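SusD homolog (Bacteroides thetaiotaomicron, PDB 3EHM) probably binds mucin O-glycans as a SusD-like outer-membrane lipoprotein, helping this gut symbiont use host glycans. Local coordinates at residues D469-A472 with P473-G477; W81-D85 with S86-Y90; Y368-G371 with I372-F376. One frame throughout, in Å; residues are numbered along the deposited sequence.

Contact 1: D469-A472 with P473-G477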
# COMPACT_ATOMS: atom_id res chain seq x y z
N ASP A 469 15.47 15.51 2.69
CA ASP A 469 16.58 15.22 3.59
C ASP A 469 17.63 14.42 2.83
O ASP A 469 17.55 13.19 2.75
CB ASP A 469 16.08 14.42 4.80
CG ASP A 469 17.18 14.09 5.79
OD1 ASP A 469 18.32 14.59 5.62
OD2 ASP A 469 16.89 13.33 6.74
N GLU A 470 18.61 15.11 2.27
CA GLU A 470 19.65 14.45 1.48
C GLU A 470 20.53 13.48 2.27
O GLU A 470 21.32 12.74 1.69
CB GLU A 470 20.51 15.50 0.78
CG GLU A 470 19.75 16.30 -0.27
CD GLU A 470 20.67 17.09 -1.17
OE1 GLU A 470 21.40 17.97 -0.66
OE2 GLU A 470 20.66 16.84 -2.40
N ALA A 471 20.40 13.48 3.59
CA ALA A 471 21.19 12.58 4.41
C ALA A 471 20.46 11.25 4.65
O ALA A 471 21.05 10.30 5.15
CB ALA A 471 21.51 13.24 5.75
N ALA A 472 19.19 11.20 4.28
CA ALA A 472 18.38 9.99 4.47
C ALA A 472 18.90 8.75 3.74
O ALA A 472 19.02 7.68 4.35
CB ALA A 472 16.92 10.27 4.07
N PRO A 473 19.21 8.85 2.44
CA PRO A 473 19.71 7.68 1.72
C PRO A 473 20.94 7.05 2.37
O PRO A 473 21.09 5.83 2.41
CB PRO A 473 20.01 8.24 0.33
CG PRO A 473 18.95 9.30 0.17
CD PRO A 473 19.02 9.99 1.52
N GLY A 474 21.82 7.90 2.91
CA GLY A 474 23.02 7.41 3.55
C GLY A 474 22.72 6.55 4.77
O GLY A 474 23.50 5.66 5.11
N ARG A 475 21.59 6.82 5.43
CA ARG A 475 21.21 6.07 6.62
C ARG A 475 20.86 4.61 6.34
O ARG A 475 20.91 3.78 7.25
CB ARG A 475 20.02 6.75 7.32
CG ARG A 475 20.32 8.14 7.83
CD ARG A 475 19.25 8.66 8.79
NE ARG A 475 19.62 9.98 9.29
CZ ARG A 475 19.15 11.13 8.81
NH1 ARG A 475 18.27 11.14 7.82
NH2 ARG A 475 19.59 12.29 9.30
N ILE A 476 20.51 4.29 5.10
CA ILE A 476 20.17 2.90 4.78
C ILE A 476 21.21 2.23 3.90
O ILE A 476 21.04 1.09 3.48
CB ILE A 476 18.81 2.78 4.07
CG1 ILE A 476 18.86 3.48 2.71
CG2 ILE A 476 17.72 3.36 4.96
CD1 ILE A 476 17.62 3.27 1.87
N GLY A 477 22.29 2.96 3.61
CA GLY A 477 23.36 2.41 2.78
C GLY A 477 23.21 2.69 1.30
O GLY A 477 23.74 1.96 0.47
O HOH W 1 19.28 14.77 8.14
O HOH W 2 22.85 10.65 2.04
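Arg475 reaches back along the turn to Asp469 and closes a salt bridge. Its NH1 lies 2.8 Å from Asp469 OD2, and the N-H points almost straight at the oxygen (165°). OD2 is met on its syn side, but from well out of the carboxylate plane, and it sits nearly in the guanidinium plane. The carboxylate and guanidinium planes are turned 56° from each other. The Asp469 side chain has CG anti to the backbone N (chi1 -180°), which turns the carboxylate toward Ala471 N and the Arg475 guanidinium. The Arg475 chain is extended from CG to NE, and this length lets it span back to the acid. Water 1 ties the same two groups a second time, donating to Asp469 OD1 at 2.7 Å and accepting from Arg475 NH2. OD1 also takes the backbone N of Ala471 at 3.1 Å, from above the carboxylate plane, as a capping bond. Both carboxylate oxygens are thus engaged, which holds the group's rotation. Ala471 O lies over one guanidinium face, displaced toward the rim. The backbone here is a type I turn from Asp469 to Ala472, and Arg475 N bonds to Ala472 O at 2.9 Å. Gly477 ends the helical turn in a Schellman motif. The short helix 472-475 follows the loop after helix 449-459. Phe75 touches Asp469 and Arg475, Trp81 packs on Ala472, and Asp469 is backbone-bonded to Thr313.

Contact 2: W81-D85 with S86-Y90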
# COMPACT_ATOMS: atom_id res chain seq x y z
N TRP A 81 14.24 7.73 7.30
CA TRP A 81 14.99 6.52 6.99
C TRP A 81 15.94 6.01 8.07
O TRP A 81 16.87 5.27 7.76
CB TRP A 81 15.76 6.73 5.68
CG TRP A 81 14.94 7.27 4.53
CD1 TRP A 81 13.79 8.02 4.61
CD2 TRP A 81 15.26 7.18 3.14
NE1 TRP A 81 13.39 8.41 3.35
CE2 TRP A 81 14.27 7.91 2.43
CE3 TRP A 81 16.29 6.57 2.42
CZ2 TRP A 81 14.29 8.04 1.04
CZ3 TRP A 81 16.31 6.70 1.03
CH2 TRP A 81 15.31 7.42 0.36
N ASN A 82 15.72 6.40 9.32
CA ASN A 82 16.57 5.93 10.41
C ASN A 82 15.81 4.76 11.03
O ASN A 82 14.97 4.94 11.92
CB ASN A 82 16.79 7.04 11.44
CG ASN A 82 17.88 6.70 12.43
OD1 ASN A 82 18.28 7.53 13.24
ND2 ASN A 82 18.36 5.46 12.38
N PHE A 83 16.10 3.55 10.55
CA PHE A 83 15.42 2.35 11.02
C PHE A 83 15.96 1.82 12.34
O PHE A 83 16.66 0.80 12.38
CB PHE A 83 15.48 1.28 9.93
CG PHE A 83 14.89 1.70 8.61
CD1 PHE A 83 13.94 2.72 8.55
CD2 PHE A 83 15.25 1.06 7.43
CE1 PHE A 83 13.35 3.08 7.33
CE2 PHE A 83 14.67 1.41 6.20
CZ PHE A 83 13.72 2.43 6.16
N THR A 84 15.61 2.50 13.43
CA THR A 84 16.06 2.12 14.76
C THR A 84 15.47 0.81 15.25
O THR A 84 14.45 0.34 14.75
CB THR A 84 15.70 3.20 15.78
OG1 THR A 84 14.27 3.29 15.89
CG2 THR A 84 16.26 4.55 15.34
N ASP A 85 16.12 0.23 16.26
CA ASP A 85 15.68 -1.03 16.84
C ASP A 85 14.23 -0.94 17.32
O ASP A 85 13.41 -1.80 17.02
CB ASP A 85 16.60 -1.40 18.01
CG ASP A 85 16.58 -2.89 18.30
OD1 ASP A 85 17.29 -3.64 17.60
OD2 ASP A 85 15.86 -3.30 19.22
N SER A 86 13.92 0.12 18.06
CA SER A 86 12.57 0.29 18.59
C SER A 86 11.51 0.45 17.50
O SER A 86 10.45 -0.17 17.57
CB SER A 86 12.50 1.49 19.54
OG SER A 86 12.85 2.68 18.86
N ARG A 87 11.79 1.26 16.48
CA ARG A 87 10.81 1.47 15.41
C ARG A 87 10.64 0.28 14.47
O ARG A 87 9.55 0.06 13.94
CB ARG A 87 11.17 2.73 14.60
CG ARG A 87 11.10 4.03 15.41
CD ARG A 87 9.69 4.30 15.96
NE ARG A 87 8.72 4.59 14.91
CZ ARG A 87 7.48 5.02 15.12
NH1 ARG A 87 7.04 5.21 16.36
NH2 ARG A 87 6.67 5.25 14.10
N MSE A 88 11.71 -0.49 14.26
CA MSE A 88 11.62 -1.66 13.39
C MSE A 88 10.93 -2.80 14.12
O MSE A 88 10.25 -3.63 13.52
CB MSE A 88 13.02 -2.09 12.92
CG MSE A 88 13.62 -1.15 11.90
SE MSE A 88 12.47 -0.95 10.33
CE MSE A 88 11.59 0.72 10.80
N ASN A 89 11.12 -2.86 15.44
CA ASN A 89 10.46 -3.87 16.24
C ASN A 89 8.97 -3.52 16.21
O ASN A 89 8.10 -4.40 16.13
CB ASN A 89 10.97 -3.81 17.68
CG ASN A 89 10.13 -4.62 18.63
OD1 ASN A 89 9.49 -4.07 19.54
ND2 ASN A 89 10.10 -5.93 18.44
N TYR A 90 8.69 -2.23 16.25
CA TYR A 90 7.32 -1.71 16.22
C TYR A 90 6.69 -2.08 14.87
O TYR A 90 5.54 -2.51 14.82
CB TYR A 90 7.36 -0.19 16.41
CG TYR A 90 6.03 0.50 16.57
CD1 TYR A 90 4.99 -0.08 17.30
CD2 TYR A 90 5.83 1.78 16.05
CE1 TYR A 90 3.78 0.60 17.52
CE2 TYR A 90 4.64 2.47 16.26
CZ TYR A 90 3.62 1.88 17.00
OH TYR A 90 2.46 2.60 17.22
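Thr84 caps the start of helix 85-110 by accepting the backbone N of Arg87 on its side-chain OG1, at 3.3 Å and with an N-H...O angle of 160°. Its chi1 of 65° sets OG1 between the backbone N and the carbonyl carbon, facing the first helical turn. The Thr84 and Arg87 side chains then run side by side in the same direction, with Arg87 CG 3.3 Å from Thr84 OG1. Thr84 O takes Met88 N at 2.9 Å, and Asp85 O takes Asn89 N at 3.0 Å. Without OG1, as with an alanine here, Arg87 N would probably lose its capping acceptor and the helix start would be less well fixed.

The tight part lies around Phe83 and Met88, a selenomethionine here. Met88 CG packs on Phe83 CB at 3.6 Å. The Met88 side chain bends at chi2 and chi3, which brings SE to 4.6 Å from the centroid of the Phe83 ring. SE lies 34° off the ring normal, so this Met-aromatic contact is oblique. Both side chains are buried, and Phe489 meets the Phe83 ring edge-to-face.

The loose part is made by Ser86 and Asn89, which are exposed. Two other side chains leave the turn but are held elsewhere. The bent Arg87 chain turns its end away from Thr84 to a salt bridge with Glu78, while Tyr90 CD2 lies over one guanidinium face, offset toward the rim. The Asp85 carboxylate bonds Thr494.

Phe83 centres an inverse gamma turn just before the cap. Together these features form a helix N-terminus with a threonine N-cap, with a Met-aromatic pair packed on its buried side.

Contact 3: Y368-G371 with I372-F376; sequences YEQG and INISF
Gln370 O accepts the backbone N of Ile374 at 2.9 Å, with an N-H...O angle of 163°. It is the shortest of four successive i to i+4 bonds here. Ile372 N to Tyr368 O is the longest, at 3.2 Å. Asn373 N bonds to Glu369 O and Ser375 N to Gly371 O. The run is regular alpha helix within 364-378.

The main side-chain meeting is between Tyr368 and Ile372, one turn apart. Ile372 CD1 sits over a face of the tyrosine ring, 3.9 Å from its centroid and 23° off the normal, a CH-pi contact. It is shifted toward the hydroxyl end of the ring, with Tyr368 CZ its nearest atom at 3.7 Å. Tyr368 has CG anti to the backbone N, which swings the ring along the helix side, and the extended CG1-CD1 arm of Ile372 reaches over it. The hydroxyl bonds Pro418 O outside the segment.

The bend of Gln370 at chi2 turns its amide toward Asn373 and Ile374 in the following turn. Gln370 OE1 lies 3.5 Å from Ile374 CG1, where the two side chains cross at a slant. Gln370 NE2 is 3.5 Å from Asn373 OD1, with the two amide planes 72° apart. Asn373 OD1 also has a weak hydrogen bond to Gln377 NE2.

The helix has neighbours on several sides. Ile372 touches Phe349 of helix 344-356, Gln440 of helix 429-445 and Leu388 of helix 384-388. Ser375 OG bonds Arg287. Backbone bonds thus give this turn its shape, while the side chains meet through one CH-pi contact and loose approaches of the Gln370 amide. The buried hydroxyls of Tyr368 and Ser375 find their polar partners elsewhere in the fold.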
# COMPACT_ATOMS: atom_id res chain seq x y z
N TYR A 368 -7.02 -0.07 -18.98
CA TYR A 368 -6.45 1.16 -18.43
C TYR A 368 -7.51 2.23 -18.26
O TYR A 368 -7.67 2.80 -17.18
CB TYR A 368 -5.36 1.68 -19.37
CG TYR A 368 -4.81 3.05 -19.03
CD1 TYR A 368 -3.95 3.24 -17.95
CD2 TYR A 368 -5.10 4.15 -19.84
CE1 TYR A 368 -3.39 4.49 -17.69
CE2 TYR A 368 -4.55 5.40 -19.58
CZ TYR A 368 -3.69 5.56 -18.51
OH TYR A 368 -3.13 6.79 -18.30
N GLU A 369 -8.24 2.51 -19.33
CA GLU A 369 -9.27 3.54 -19.26
C GLU A 369 -10.43 3.16 -18.35
O GLU A 369 -11.04 4.03 -17.73
CB GLU A 369 -9.74 3.90 -20.67
CG GLU A 369 -8.69 4.72 -21.44
CD GLU A 369 -9.18 5.25 -22.77
OE1 GLU A 369 -8.57 6.21 -23.29
OE2 GLU A 369 -10.16 4.70 -23.31
N GLN A 370 -10.75 1.87 -18.25
CA GLN A 370 -11.84 1.47 -17.37
C GLN A 370 -11.41 1.59 -15.91
O GLN A 370 -12.23 1.88 -15.03
CB GLN A 370 -12.30 0.04 -17.66
CG GLN A 370 -13.47 -0.41 -16.79
CD GLN A 370 -14.67 0.54 -16.86
OE1 GLN A 370 -15.58 0.48 -16.03
NE2 GLN A 370 -14.68 1.42 -17.86
N GLY A 371 -10.12 1.38 -15.66
CA GLY A 371 -9.61 1.50 -14.30
C GLY A 371 -9.74 2.94 -13.83
O GLY A 371 -10.11 3.19 -12.69
N ILE A 372 -9.43 3.88 -14.72
CA ILE A 372 -9.53 5.29 -14.37
C ILE A 372 -10.99 5.67 -14.17
O ILE A 372 -11.34 6.39 -13.22
CB ILE A 372 -8.92 6.19 -15.47
CG1 ILE A 372 -7.43 5.87 -15.63
CG2 ILE A 372 -9.10 7.66 -15.11
CD1 ILE A 372 -6.75 6.62 -16.77
N ASN A 373 -11.85 5.19 -15.05
CA ASN A 373 -13.29 5.46 -14.96
C ASN A 373 -13.83 4.97 -13.62
O ASN A 373 -14.56 5.68 -12.93
CB ASN A 373 -14.01 4.76 -16.11
CG ASN A 373 -15.49 5.06 -16.15
OD1 ASN A 373 -16.30 4.21 -16.50
ND2 ASN A 373 -15.86 6.29 -15.79
N ILE A 374 -13.47 3.74 -13.25
CA ILE A 374 -13.92 3.16 -11.99
C ILE A 374 -13.40 3.97 -10.80
O ILE A 374 -14.11 4.18 -9.81
CB ILE A 374 -13.46 1.69 -11.86
CG1 ILE A 374 -14.29 0.80 -12.79
CG2 ILE A 374 -13.59 1.21 -10.41
CD1 ILE A 374 -15.77 0.75 -12.42
N SER A 375 -12.16 4.45 -10.91
CA SER A 375 -11.59 5.24 -9.83
C SER A 375 -12.37 6.53 -9.64
O SER A 375 -12.63 6.94 -8.51
CB SER A 375 -10.12 5.56 -10.10
OG SER A 375 -9.60 6.41 -9.09
N PHE A 376 -12.73 7.18 -10.74
CA PHE A 376 -13.50 8.42 -10.66
C PHE A 376 -14.83 8.14 -9.97
O PHE A 376 -15.31 8.94 -9.17
CB PHE A 376 -13.76 8.98 -12.07
CG PHE A 376 -12.68 9.90 -12.56
CD1 PHE A 376 -11.34 9.57 -12.42
CD2 PHE A 376 -13.00 11.11 -13.17
CE1 PHE A 376 -10.33 10.42 -12.88
CE2 PHE A 376 -12.01 11.97 -13.63
CZ PHE A 376 -10.67 11.62 -13.48

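How the contacts relate
Contacts 1 and 2 are neighbours although they lie nearly 400 residues apart in sequence. Their centres are about 15 Å apart, and they touch through Trp81. Its CE3 lies 3.5 Å from Ala472 O, and its CZ3 is 3.6 Å from Pro473 CA. Its backbone O meets Ile476 CG2 at 3.5 Å. Trp81 thus joins the loop before helix 85-110 to the short helix 472-475. Contact 3 lies on the opposite side of the chain's centre. Its centre is about 37 Å from that of contact 1 and 38 Å from that of contact 2, with nearest atoms about 29 and 26 Å away. None of the three can be assigned to the glycan site from this geometry.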